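Transcriptional repressor of the blcABC operon (Agrobacterium tumefaciens, PDB 3MQ0) probably acts as a DNA-binding transcription factor of the IclR family, a repressor of the blcABC operon that pairs a helix-turn-helix domain with a GAF-fold domain. Local coordinates at residues Ile221-Arg226 and Ala234-Ser239; Val131-Cys136 and Met151-Pro156; Asn107-Gln112 and Asn262-Lys267; Pro183-Ser188 and Ile214-Leu219. One frame throughout, in Å; residues are numbered along the deposited sequence.

Contact 1 of 4, residues Ile221-Arg226 and Ala234-Ser239; sequences IGAAIR and AGIAIS
Opposite settings of chi1 bring Ile221 and Ile238 together: CG1 of Ile238 sits between its backbone N and carbonyl carbon (chi1 59°), whereas CG1 of Ile221 lies anti to the carbonyl carbon (chi1 -56°). The two branches then run alongside each other, with Ile221 CB 3.9 Å from Ile238 CG1 and the CD1 methyls also in touch. Their strands, 218-226 and 232-241, form an antiparallel beta hairpin inside the six-stranded sheet of the GAF-fold domain, between strands 120-127 and 208-211. Five backbone hydrogen bonds tie the segments, with a weak sixth from Ala234 N to Ile225 O. The bond from Ile236 N to Ala223 O is nearly straight, at 172°. Ile221, Ala223, Ile225, Ala234, Ile236 and Ile238 all turn to one face, where Leu253, Ala261 and Leu264 of helix 247-267 and Phe106 of helix 102-110 pack on them. On that face CD1 of Ile225 slants over the neighbouring strand and meets Ile236 CG2 at 3.8 Å. The Ala237 methyl is on the other face, where its partner Gly222 has no side chain; the CA atoms of Gly222 and Ala237 are 4.1 Å apart as a non-hydrogen-bonded pair. Close backbone contacts accompany this pairing: Gly222 CA approaches Ile236 O at 3.2 Å, while Ala237 CA reaches Ile221 O at 3.0 Å in a CA-H...O contact.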
loop_
_atom_site.group_PDB
_atom_site.type_symbol
_atom_site.label_atom_id
_atom_site.label_comp_id
_atom_site.label_asym_id
_atom_site.label_seq_id
_atom_site.Cartn_x
_atom_site.Cartn_y
_atom_site.Cartn_z
ATOM N N ILE B 221 30.815 -5.972 -7.351
ATOM C CA ILE B 221 30.039 -4.951 -8.038
ATOM C C ILE B 221 28.631 -5.004 -7.465
ATOM O O ILE B 221 28.043 -6.092 -7.397
ATOM C CB ILE B 221 29.982 -5.270 -9.539
ATOM C CG1 ILE B 221 31.413 -5.404 -10.069
ATOM C CG2 ILE B 221 29.214 -4.194 -10.278
ATOM C CD1 ILE B 221 31.502 -5.990 -11.464
ATOM N N GLY B 222 28.086 -3.853 -7.051
ATOM C CA GLY B 222 26.804 -3.846 -6.348
ATOM C C GLY B 222 25.721 -3.014 -6.999
ATOM O O GLY B 222 26.021 -2.078 -7.731
ATOM N N ALA B 223 24.462 -3.361 -6.737
ATOM C CA ALA B 223 23.330 -2.561 -7.193
ATOM C C ALA B 223 22.204 -2.590 -6.162
ATOM O O ALA B 223 22.140 -3.483 -5.316
ATOM C CB ALA B 223 22.813 -3.075 -8.534
ATOM N N ALA B 224 21.298 -1.623 -6.249
ATOM C CA ALA B 224 20.247 -1.487 -5.257
ATOM C C ALA B 224 18.958 -2.191 -5.677
ATOM O O ALA B 224 18.554 -2.139 -6.832
ATOM C CB ALA B 224 19.952 -0.011 -5.004
ATOM N N ILE B 225 18.311 -2.820 -4.710
ATOM C CA ILE B 225 16.986 -3.410 -4.892
ATOM C C ILE B 225 16.016 -2.500 -4.163
ATOM O O ILE B 225 16.252 -2.132 -3.008
ATOM C CB ILE B 225 16.916 -4.825 -4.274
ATOM C CG1 ILE B 225 18.009 -5.747 -4.843
ATOM C CG2 ILE B 225 15.510 -5.429 -4.429
ATOM C CD1 ILE B 225 18.003 -5.858 -6.330
ATOM N N ARG B 226 14.931 -2.121 -4.827
ATOM C CA ARG B 226 13.963 -1.231 -4.201
ATOM C C ARG B 226 12.627 -1.922 -3.979
ATOM O O ARG B 226 12.234 -2.792 -4.763
ATOM C CB ARG B 226 13.791 0.028 -5.042
ATOM C CG ARG B 226 15.079 0.842 -5.070
ATOM C CD ARG B 226 15.025 2.054 -5.975
ATOM N NE ARG B 226 16.373 2.607 -6.109
ATOM C CZ ARG B 226 16.956 3.386 -5.207
ATOM N NH1 ARG B 226 16.306 3.726 -4.103
ATOM N NH2 ARG B 226 18.192 3.829 -5.410
ATOM N N ALA B 234 17.364 -3.452 -0.142
ATOM C CA ALA B 234 18.380 -4.492 -0.133
ATOM C C ALA B 234 19.425 -4.178 -1.188
ATOM O O ALA B 234 19.231 -3.295 -2.009
ATOM C CB ALA B 234 17.748 -5.863 -0.398
ATOM N N GLY B 235 20.534 -4.905 -1.147
ATOM C CA GLY B 235 21.584 -4.756 -2.144
ATOM C C GLY B 235 21.897 -6.110 -2.751
ATOM O O GLY B 235 21.772 -7.145 -2.093
ATOM N N ILE B 236 22.285 -6.111 -4.016
ATOM C CA ILE B 236 22.762 -7.321 -4.656
ATOM C C ILE B 236 24.175 -7.059 -5.171
ATOM O O ILE B 236 24.470 -5.946 -5.639
ATOM C CB ILE B 236 21.825 -7.774 -5.792
ATOM C CG1 ILE B 236 22.318 -9.067 -6.417
ATOM C CG2 ILE B 236 21.691 -6.712 -6.894
ATOM C CD1 ILE B 236 21.358 -9.607 -7.498
ATOM N N ALA B 237 25.053 -8.052 -5.072
ATOM C CA ALA B 237 26.413 -7.869 -5.597
ATOM C C ALA B 237 26.911 -9.131 -6.264
ATOM O O ALA B 237 26.509 -10.230 -5.912
ATOM C CB ALA B 237 27.380 -7.464 -4.465
ATOM N N ILE B 238 27.813 -8.970 -7.215
ATOM C CA ILE B 238 28.547 -10.120 -7.701
ATOM C C ILE B 238 29.985 -9.956 -7.245
ATOM O O ILE B 238 30.475 -8.834 -7.098
ATOM C CB ILE B 238 28.462 -10.265 -9.226
ATOM C CG1 ILE B 238 29.024 -9.023 -9.913
ATOM C CG2 ILE B 238 27.007 -10.506 -9.660
ATOM C CD1 ILE B 238 28.827 -9.037 -11.431
ATOM N N SER B 239 30.662 -11.063 -7.025
ATOM C CA SER B 239 32.049 -11.120 -6.629
ATOM C C SER B 239 32.884 -11.920 -7.626
ATOM O O SER B 239 32.458 -12.906 -8.075
ATOM C CB SER B 239 32.169 -11.813 -5.283
ATOM O OG SER B 239 31.545 -11.055 -4.311
#

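Contact 2 of 4, residues Val131-Cys136 and Met151-Pro156; sequences VVYIGC and MRLPAP
Tyr133 and Met151 make the buried end of this contact, their side chains running alongside each other from strand 130-137 and from the loop residue just before strand 152-154. CE1 of the Tyr133 ring touches the Met151 methyl CE at 4.0 Å. The sulfur SD of Met151 lies 5.3 Å from the Tyr133 ring centroid and 36° off its normal, an oblique Met-aromatic contact. Met151 O does double duty: it accepts the hydrogen bond from Tyr133 N at 3.1 Å and sits at the ring edge, in plane with it, near CD1. Farther along the ring, Leu153 CD1 comes in obliquely and reaches Tyr133 OH at 3.6 Å. The bonds from Val131 N to Leu153 O and from Leu153 N to Val131 O join strand 152-154, an outermost strand of the GAF-domain sheet within this chain, to strand 130-137. Val131 CG1 meets Ala155 CB at 4.1 Å; Thr160 and Leu165 of helix 159-165 pack beside them. The opposite face is looser and nearer solvent. There Val132 and the exposed Arg152 run abreast; Arg152 has an extended chain (chi3 168°), which carries its guanidinium along the valine until Val132 CG2 lies over the centre of one face, 3.7 Å from Arg152 CZ. A methyl over a face does not compete with N-H groups in the plane. Three backbone bonds thus link the segments themselves, while the arginine's charge is probably balanced by weak, long ion pairs of NH1 with Glu130 and NH2 with Glu127.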
loop_
_atom_site.group_PDB
_atom_site.type_symbol
_atom_site.label_atom_id
_atom_site.label_comp_id
_atom_site.label_asym_id
_atom_site.label_seq_id
_atom_site.Cartn_x
_atom_site.Cartn_y
_atom_site.Cartn_z
ATOM N N VAL B 131 26.263 -4.355 6.784
ATOM C CA VAL B 131 25.349 -5.100 5.928
ATOM C C VAL B 131 25.236 -6.514 6.496
ATOM O O VAL B 131 26.176 -7.005 7.104
ATOM C CB VAL B 131 25.797 -5.155 4.460
ATOM C CG1 VAL B 131 25.802 -3.740 3.847
ATOM C CG2 VAL B 131 27.165 -5.795 4.319
ATOM N N VAL B 132 24.074 -7.134 6.318
ATOM C CA VAL B 132 23.821 -8.495 6.788
ATOM C C VAL B 132 23.460 -9.346 5.583
ATOM O O VAL B 132 22.608 -8.948 4.779
ATOM C CB VAL B 132 22.654 -8.516 7.795
ATOM C CG1 VAL B 132 22.362 -9.947 8.248
ATOM C CG2 VAL B 132 22.970 -7.611 8.986
ATOM N N TYR B 133 24.141 -10.477 5.423
ATOM C CA TYR B 133 23.935 -11.360 4.275
ATOM C C TYR B 133 22.686 -12.198 4.463
ATOM O O TYR B 133 22.589 -12.956 5.417
ATOM C CB TYR B 133 25.200 -12.218 3.998
ATOM C CG TYR B 133 26.270 -11.302 3.506
ATOM C CD1 TYR B 133 27.037 -10.579 4.399
ATOM C CD2 TYR B 133 26.414 -11.037 2.148
ATOM C CE1 TYR B 133 27.960 -9.644 3.959
ATOM C CE2 TYR B 133 27.333 -10.108 1.696
ATOM C CZ TYR B 133 28.107 -9.422 2.610
ATOM O OH TYR B 133 29.026 -8.498 2.179
ATOM N N ILE B 134 21.710 -12.030 3.576
ATOM C CA ILE B 134 20.480 -12.805 3.686
ATOM C C ILE B 134 20.293 -13.811 2.562
ATOM O O ILE B 134 19.416 -14.677 2.636
ATOM C CB ILE B 134 19.235 -11.911 3.794
ATOM C CG1 ILE B 134 19.085 -11.015 2.562
ATOM C CG2 ILE B 134 19.319 -11.052 5.053
ATOM C CD1 ILE B 134 17.719 -10.323 2.471
ATOM N N GLY B 135 21.099 -13.690 1.518
ATOM C CA GLY B 135 21.071 -14.649 0.421
ATOM C C GLY B 135 22.432 -14.760 -0.229
ATOM O O GLY B 135 23.210 -13.809 -0.208
ATOM N N CYS B 136 22.738 -15.935 -0.775
ATOM C CA CYS B 136 24.021 -16.132 -1.432
ATOM C C CYS B 136 23.941 -17.274 -2.428
ATOM O O CYS B 136 23.569 -18.391 -2.061
ATOM C CB CYS B 136 25.126 -16.414 -0.406
ATOM S SG CYS B 136 26.791 -16.653 -1.141
ATOM N N MET B 151 25.942 -13.493 8.321
ATOM C CA MET B 151 27.227 -12.817 8.488
ATOM C C MET B 151 27.078 -11.295 8.361
ATOM O O MET B 151 26.172 -10.826 7.678
ATOM C CB MET B 151 28.184 -13.360 7.429
ATOM C CG MET B 151 29.352 -12.497 7.072
ATOM S SD MET B 151 30.372 -13.436 5.932
ATOM C CE MET B 151 30.967 -12.129 4.873
ATOM N N ARG B 152 27.928 -10.542 9.073
ATOM C CA ARG B 152 27.943 -9.067 9.014
ATOM C C ARG B 152 29.283 -8.524 8.560
ATOM O O ARG B 152 30.326 -9.051 8.933
ATOM C CB ARG B 152 27.652 -8.465 10.392
ATOM C CG ARG B 152 26.374 -8.976 11.011
ATOM C CD ARG B 152 26.010 -8.315 12.330
ATOM N NE ARG B 152 24.636 -8.696 12.643
ATOM C CZ ARG B 152 23.602 -7.868 12.657
ATOM N NH1 ARG B 152 23.772 -6.574 12.431
ATOM N NH2 ARG B 152 22.393 -8.335 12.936
ATOM N N LEU B 153 29.248 -7.449 7.776
ATOM C CA LEU B 153 30.450 -6.717 7.382
ATOM C C LEU B 153 30.176 -5.210 7.448
ATOM O O LEU B 153 29.025 -4.790 7.371
ATOM C CB LEU B 153 30.864 -7.099 5.958
ATOM C CG LEU B 153 31.526 -8.472 5.831
ATOM C CD1 LEU B 153 31.850 -8.763 4.361
ATOM C CD2 LEU B 153 32.777 -8.524 6.667
ATOM N N PRO B 154 31.233 -4.386 7.574
ATOM C CA PRO B 154 31.049 -2.924 7.558
ATOM C C PRO B 154 30.498 -2.436 6.231
ATOM O O PRO B 154 31.079 -2.702 5.177
ATOM C CB PRO B 154 32.469 -2.380 7.759
ATOM C CG PRO B 154 33.231 -3.510 8.402
ATOM C CD PRO B 154 32.634 -4.769 7.829
ATOM N N ALA B 155 29.384 -1.721 6.286
ATOM C CA ALA B 155 28.756 -1.181 5.085
ATOM C C ALA B 155 29.691 -0.334 4.215
ATOM O O ALA B 155 29.582 -0.362 2.991
ATOM C CB ALA B 155 27.515 -0.381 5.452
ATOM N N PRO B 156 30.605 0.439 4.830
ATOM C CA PRO B 156 31.407 1.306 3.950
ATOM C C PRO B 156 32.357 0.549 3.030
ATOM O O PRO B 156 32.774 1.123 2.027
ATOM C CB PRO B 156 32.223 2.150 4.936
ATOM C CG PRO B 156 31.360 2.215 6.145
ATOM C CD PRO B 156 30.735 0.836 6.246
#

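Contact 3 of 4, residues Asn107-Gln112 and Asn262-Lys267; sequences NDHLAQ and NALSEK
His109 of helix 102-110 reaches Ala263, Leu264 and Lys267 of helix 247-267. Its CB rests against Leu264 CD1 at 3.8 Å, and CG lies almost as near to the same methyl. With CG anti to the backbone N (chi1 -165°), the imidazole is laid against helix 247-267. CB of Leu264 lies over one face of the ring, offset toward its rim. At the ring edge, 5° out of plane, Lys267 NZ donates a hydrogen bond to His109 ND1 over 2.7 Å; the lysine reaches this point with a chain extended beyond CG. His109 CE1 touches the Ala263 methyl CB at 3.7 Å, obliquely to the ring. At the tip, NE2 makes a weak hydrogen bond with Thr260 O, one turn before Leu264. This is helix-on-helix packing in the GAF-fold domain, with Leu264 also seated on Ile225 of the sheet. Nearby, Asp108 OD2 bonds to Ser78 OG and Ala79 N of the second subunit. Because ND1 accepts from an ammonium group while NE2 faces a carbonyl oxygen, the geometry is consistent with a neutral imidazole protonated at NE2, a form that the lysine charge would probably stabilise.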
loop_
_atom_site.group_PDB
_atom_site.type_symbol
_atom_site.label_atom_id
_atom_site.label_comp_id
_atom_site.label_asym_id
_atom_site.label_seq_id
_atom_site.Cartn_x
_atom_site.Cartn_y
_atom_site.Cartn_z
ATOM N N ASN B 107 16.510 -15.816 -5.490
ATOM C CA ASN B 107 17.014 -17.110 -5.958
ATOM C C ASN B 107 16.464 -17.451 -7.332
ATOM O O ASN B 107 17.207 -17.852 -8.231
ATOM C CB ASN B 107 16.647 -18.244 -4.994
ATOM C CG ASN B 107 17.408 -18.184 -3.684
ATOM O OD1 ASN B 107 18.497 -17.645 -3.614
ATOM N ND2 ASN B 107 16.832 -18.773 -2.639
ATOM N N ASP B 108 15.151 -17.299 -7.483
ATOM C CA ASP B 108 14.469 -17.619 -8.735
ATOM C C ASP B 108 14.877 -16.708 -9.894
ATOM O O ASP B 108 14.981 -17.138 -11.050
ATOM C CB ASP B 108 12.957 -17.588 -8.523
ATOM C CG ASP B 108 12.478 -18.718 -7.616
ATOM O OD1 ASP B 108 13.282 -19.639 -7.333
ATOM O OD2 ASP B 108 11.304 -18.695 -7.190
ATOM N N HIS B 109 15.114 -15.449 -9.577
ATOM C CA HIS B 109 15.582 -14.500 -10.566
ATOM C C HIS B 109 16.936 -14.939 -11.115
ATOM O O HIS B 109 17.182 -14.854 -12.317
ATOM C CB HIS B 109 15.690 -13.117 -9.928
ATOM C CG HIS B 109 15.819 -11.998 -10.910
ATOM N ND1 HIS B 109 14.811 -11.647 -11.780
ATOM C CD2 HIS B 109 16.833 -11.123 -11.139
ATOM C CE1 HIS B 109 15.200 -10.620 -12.514
ATOM N NE2 HIS B 109 16.420 -10.281 -12.138
ATOM N N LEU B 110 17.816 -15.414 -10.236
ATOM C CA LEU B 110 19.134 -15.863 -10.681
ATOM C C LEU B 110 19.053 -17.118 -11.548
ATOM O O LEU B 110 19.864 -17.313 -12.457
ATOM C CB LEU B 110 20.055 -16.113 -9.493
ATOM C CG LEU B 110 20.491 -14.863 -8.739
ATOM C CD1 LEU B 110 21.492 -15.246 -7.663
ATOM C CD2 LEU B 110 21.090 -13.876 -9.711
ATOM N N ALA B 111 18.072 -17.963 -11.263
ATOM C CA ALA B 111 17.906 -19.211 -11.998
ATOM C C ALA B 111 17.666 -19.013 -13.498
ATOM O O ALA B 111 17.729 -19.968 -14.265
ATOM C CB ALA B 111 16.782 -20.037 -11.389
ATOM N N GLN B 112 17.384 -17.787 -13.923
ATOM C CA GLN B 112 17.084 -17.553 -15.335
ATOM C C GLN B 112 18.012 -16.525 -15.974
ATOM O O GLN B 112 17.820 -16.130 -17.125
ATOM C CB GLN B 112 15.626 -17.138 -15.504
ATOM C CG GLN B 112 15.270 -15.877 -14.756
ATOM C CD GLN B 112 13.798 -15.802 -14.428
ATOM O OE1 GLN B 112 13.192 -16.793 -14.016
ATOM N NE2 GLN B 112 13.210 -14.625 -14.616
ATOM N N ASN B 262 17.018 -3.641 -11.070
ATOM C CA ASN B 262 15.740 -3.022 -11.426
ATOM C C ASN B 262 14.634 -4.042 -11.722
ATOM O O ASN B 262 13.484 -3.869 -11.310
ATOM C CB ASN B 262 15.921 -2.047 -12.597
ATOM C CG ASN B 262 16.698 -0.801 -12.192
ATOM O OD1 ASN B 262 16.872 -0.534 -11.009
ATOM N ND2 ASN B 262 17.172 -0.047 -13.168
ATOM N N ALA B 263 14.984 -5.119 -12.416
ATOM C CA ALA B 263 13.999 -6.160 -12.730
ATOM C C ALA B 263 13.568 -6.882 -11.459
ATOM O O ALA B 263 12.399 -7.223 -11.284
ATOM C CB ALA B 263 14.566 -7.154 -13.735
ATOM N N LEU B 264 14.512 -7.113 -10.556
ATOM C CA LEU B 264 14.165 -7.729 -9.282
ATOM C C LEU B 264 13.249 -6.820 -8.450
ATOM O O LEU B 264 12.283 -7.293 -7.845
ATOM C CB LEU B 264 15.441 -8.066 -8.496
ATOM C CG LEU B 264 15.350 -8.985 -7.282
ATOM C CD1 LEU B 264 14.596 -10.257 -7.618
ATOM C CD2 LEU B 264 16.753 -9.324 -6.788
ATOM N N SER B 265 13.565 -5.526 -8.414
ATOM C CA SER B 265 12.742 -4.533 -7.706
ATOM C C SER B 265 11.293 -4.524 -8.203
ATOM O O SER B 265 10.343 -4.443 -7.415
ATOM C CB SER B 265 13.345 -3.131 -7.882
ATOM O OG SER B 265 14.645 -3.095 -7.309
ATOM N N GLU B 266 11.131 -4.610 -9.513
ATOM C CA GLU B 266 9.800 -4.669 -10.112
ATOM C C GLU B 266 9.008 -5.867 -9.588
ATOM O O GLU B 266 7.813 -5.776 -9.316
ATOM C CB GLU B 266 9.901 -4.717 -11.631
ATOM C CG GLU B 266 8.568 -4.506 -12.318
ATOM C CD GLU B 266 8.702 -4.371 -13.820
ATOM O OE1 GLU B 266 8.945 -5.399 -14.490
ATOM O OE2 GLU B 266 8.568 -3.236 -14.327
ATOM N N LYS B 267 9.683 -6.988 -9.403
ATOM C CA LYS B 267 9.024 -8.163 -8.854
ATOM C C LYS B 267 8.562 -7.929 -7.424
ATOM O O LYS B 267 7.682 -8.622 -6.949
ATOM C CB LYS B 267 9.958 -9.374 -8.922
ATOM C CG LYS B 267 10.230 -9.830 -10.339
ATOM C CD LYS B 267 11.127 -11.060 -10.362
ATOM C CE LYS B 267 11.266 -11.601 -11.783
ATOM N NZ LYS B 267 12.319 -12.658 -11.866
#

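Contact 4 of 4, residues Pro183-Ser188 and Ile214-Leu219; sequences PLTSRS and IREGML
Leu184 and Ile214 extend in the same direction from two loops, flank to flank, and touch through their outermost methyls, Leu184 CD1 and Ile214 CD1, 3.7 Å apart. Phe157 packs against both. Thr185 meets the second loop differently, across its backbone: with CG2 anti to its own carbonyl carbon and OG1 between N and C (chi1 74°), the methyl is laid over the peptide following Ile214. Thr185 CG2 lies 3.5 Å from Ile214 O. Thr185 OG1, placed by the same torsion, accepts from Arg187 N at 3.0 Å, forming an ST turn, and also bonds to Gly212 O. The contact lies beside two reverse turns at the surface of the GAF-fold domain, a type I turn from Thr185 to Ser188 and a type II turn from Arg215 to Met218, the latter leading into strand 218-226. Ser188 OG accepts from Thr185 N in the first turn and from Leu184 N just before it, each at 2.9 Å, and bonds in addition to Gln213 O. Toward the exposed end the contact becomes polar. The chain of Glu216 bends at chi2 (-145°), which brings its carboxylate past Thr185 CB to Ser186. There Ser186 OG gives a weak hydrogen bond to Glu216 OE2 at 3.5 Å. A water molecule joins the same two residues: it accepts from Ser186 N at 3.2 Å and donates, in a bond rated weak, to Glu216 OE2.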
loop_
_atom_site.group_PDB
_atom_site.type_symbol
_atom_site.label_atom_id
_atom_site.label_comp_id
_atom_site.label_asym_id
_atom_site.label_seq_id
_atom_site.Cartn_x
_atom_site.Cartn_y
_atom_site.Cartn_z
ATOM N N PRO B 183 40.061 -0.355 8.949
ATOM C CA PRO B 183 40.203 -1.027 7.647
ATOM C C PRO B 183 40.341 -2.548 7.739
ATOM O O PRO B 183 40.917 -3.060 8.700
ATOM C CB PRO B 183 41.489 -0.416 7.076
ATOM C CG PRO B 183 42.238 0.080 8.269
ATOM C CD PRO B 183 41.189 0.549 9.231
ATOM N N LEU B 184 39.807 -3.260 6.748
ATOM C CA LEU B 184 40.004 -4.706 6.654
ATOM C C LEU B 184 41.242 -5.028 5.820
ATOM O O LEU B 184 41.925 -6.023 6.066
ATOM C CB LEU B 184 38.770 -5.404 6.075
ATOM C CG LEU B 184 37.501 -5.354 6.934
ATOM C CD1 LEU B 184 36.432 -6.304 6.404
ATOM C CD2 LEU B 184 37.818 -5.682 8.393
ATOM N N THR B 185 41.521 -4.189 4.825
ATOM C CA THR B 185 42.681 -4.373 3.953
ATOM C C THR B 185 43.341 -3.019 3.748
ATOM O O THR B 185 42.846 -2.016 4.243
ATOM C CB THR B 185 42.285 -4.946 2.561
ATOM O OG1 THR B 185 41.646 -3.923 1.785
ATOM C CG2 THR B 185 41.335 -6.128 2.698
ATOM N N SER B 186 44.449 -2.991 3.014
ATOM C CA SER B 186 45.122 -1.738 2.699
ATOM C C SER B 186 44.340 -0.903 1.690
ATOM O O SER B 186 44.710 0.236 1.401
ATOM C CB SER B 186 46.527 -2.003 2.166
ATOM O OG SER B 186 46.489 -2.691 0.927
ATOM N N ARG B 187 43.255 -1.460 1.153
ATOM C CA ARG B 187 42.437 -0.727 0.183
ATOM C C ARG B 187 41.123 -0.248 0.775
ATOM O O ARG B 187 40.391 0.510 0.135
ATOM C CB ARG B 187 42.127 -1.599 -1.034
ATOM C CG ARG B 187 43.309 -2.379 -1.547
ATOM C CD ARG B 187 43.891 -1.731 -2.764
ATOM N NE ARG B 187 42.897 -1.562 -3.815
ATOM C CZ ARG B 187 43.195 -1.164 -5.045
ATOM N NH1 ARG B 187 44.458 -0.912 -5.366
ATOM N NH2 ARG B 187 42.239 -1.025 -5.955
ATOM N N SER B 188 40.810 -0.691 1.987
ATOM C CA SER B 188 39.555 -0.296 2.617
ATOM C C SER B 188 39.473 1.214 2.658
ATOM O O SER B 188 40.452 1.870 2.965
ATOM C CB SER B 188 39.478 -0.841 4.044
ATOM O OG SER B 188 39.438 -2.257 4.048
ATOM N N ILE B 214 37.489 -5.735 1.175
ATOM C CA ILE B 214 37.138 -6.771 2.150
ATOM C C ILE B 214 38.190 -7.875 2.154
ATOM O O ILE B 214 38.664 -8.309 3.209
ATOM C CB ILE B 214 35.782 -7.416 1.805
ATOM C CG1 ILE B 214 34.652 -6.396 1.908
ATOM C CG2 ILE B 214 35.529 -8.630 2.701
ATOM C CD1 ILE B 214 34.481 -5.820 3.308
ATOM N N ARG B 215 38.540 -8.339 0.963
ATOM C CA ARG B 215 39.630 -9.286 0.804
ATOM C C ARG B 215 40.509 -8.848 -0.345
ATOM O O ARG B 215 40.019 -8.467 -1.397
ATOM C CB ARG B 215 39.102 -10.692 0.514
ATOM C CG ARG B 215 38.685 -11.485 1.733
ATOM C CD ARG B 215 38.872 -12.985 1.498
ATOM N NE ARG B 215 38.248 -13.792 2.545
ATOM C CZ ARG B 215 38.788 -14.030 3.735
ATOM N NH1 ARG B 215 39.971 -13.519 4.047
ATOM N NH2 ARG B 215 38.139 -14.778 4.617
ATOM N N GLU B 216 41.818 -8.921 -0.152
ATOM C CA GLU B 216 42.734 -8.618 -1.236
ATOM C C GLU B 216 42.470 -9.570 -2.399
ATOM O O GLU B 216 42.297 -10.778 -2.206
ATOM C CB GLU B 216 44.181 -8.717 -0.755
ATOM C CG GLU B 216 44.411 -8.001 0.568
ATOM C CD GLU B 216 45.778 -7.353 0.654
ATOM O OE1 GLU B 216 46.790 -8.085 0.579
ATOM O OE2 GLU B 216 45.836 -6.110 0.788
ATOM N N GLY B 217 42.409 -9.014 -3.601
ATOM C CA GLY B 217 42.182 -9.802 -4.795
ATOM C C GLY B 217 40.722 -10.077 -5.119
ATOM O O GLY B 217 40.424 -10.667 -6.152
ATOM N N MET B 218 39.813 -9.666 -4.242
ATOM C CA MET B 218 38.387 -9.840 -4.504
ATOM C C MET B 218 37.790 -8.527 -4.946
ATOM O O MET B 218 37.977 -7.501 -4.295
ATOM C CB MET B 218 37.637 -10.349 -3.271
ATOM C CG MET B 218 36.129 -10.524 -3.498
ATOM S SD MET B 218 35.210 -11.371 -2.177
ATOM C CE MET B 218 35.210 -10.115 -0.911
ATOM N N LEU B 219 37.061 -8.569 -6.054
ATOM C CA LEU B 219 36.347 -7.405 -6.562
ATOM C C LEU B 219 34.848 -7.681 -6.535
ATOM O O LEU B 219 34.421 -8.746 -6.972
ATOM C CB LEU B 219 36.812 -7.139 -7.994
ATOM C CG LEU B 219 35.861 -6.338 -8.870
ATOM C CD1 LEU B 219 36.058 -4.894 -8.541
ATOM C CD2 LEU B 219 36.162 -6.615 -10.340
HETATM O O HOH W 1 45.521 -5.982 3.373
#

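In the fold
Contacts 1 and 2 both belong to the six-stranded sheet, but contact 1 is buried inside it and relies on small and branched apolar residues, whereas contact 2, partly buried, closes an edge and mixes aromatic, sulfur and charged groups. Contact 3, also partly buried, joins helices packed on the sheet; it meets contact 1 through Leu264 against Ile225 and a probable hydrogen bond between Ser265 OG and Arg226 N. Contact 4, at the surface, shares strand 218-226 with contact 1 and meets contact 2 where Ile214 touches Leu153. Along the chain, contact 3 encloses the other three. Contact 4 has a weak serine-carboxylate bond and one water link, contact 3 a short lysine-histidine bond; their centres are about 29 Å apart.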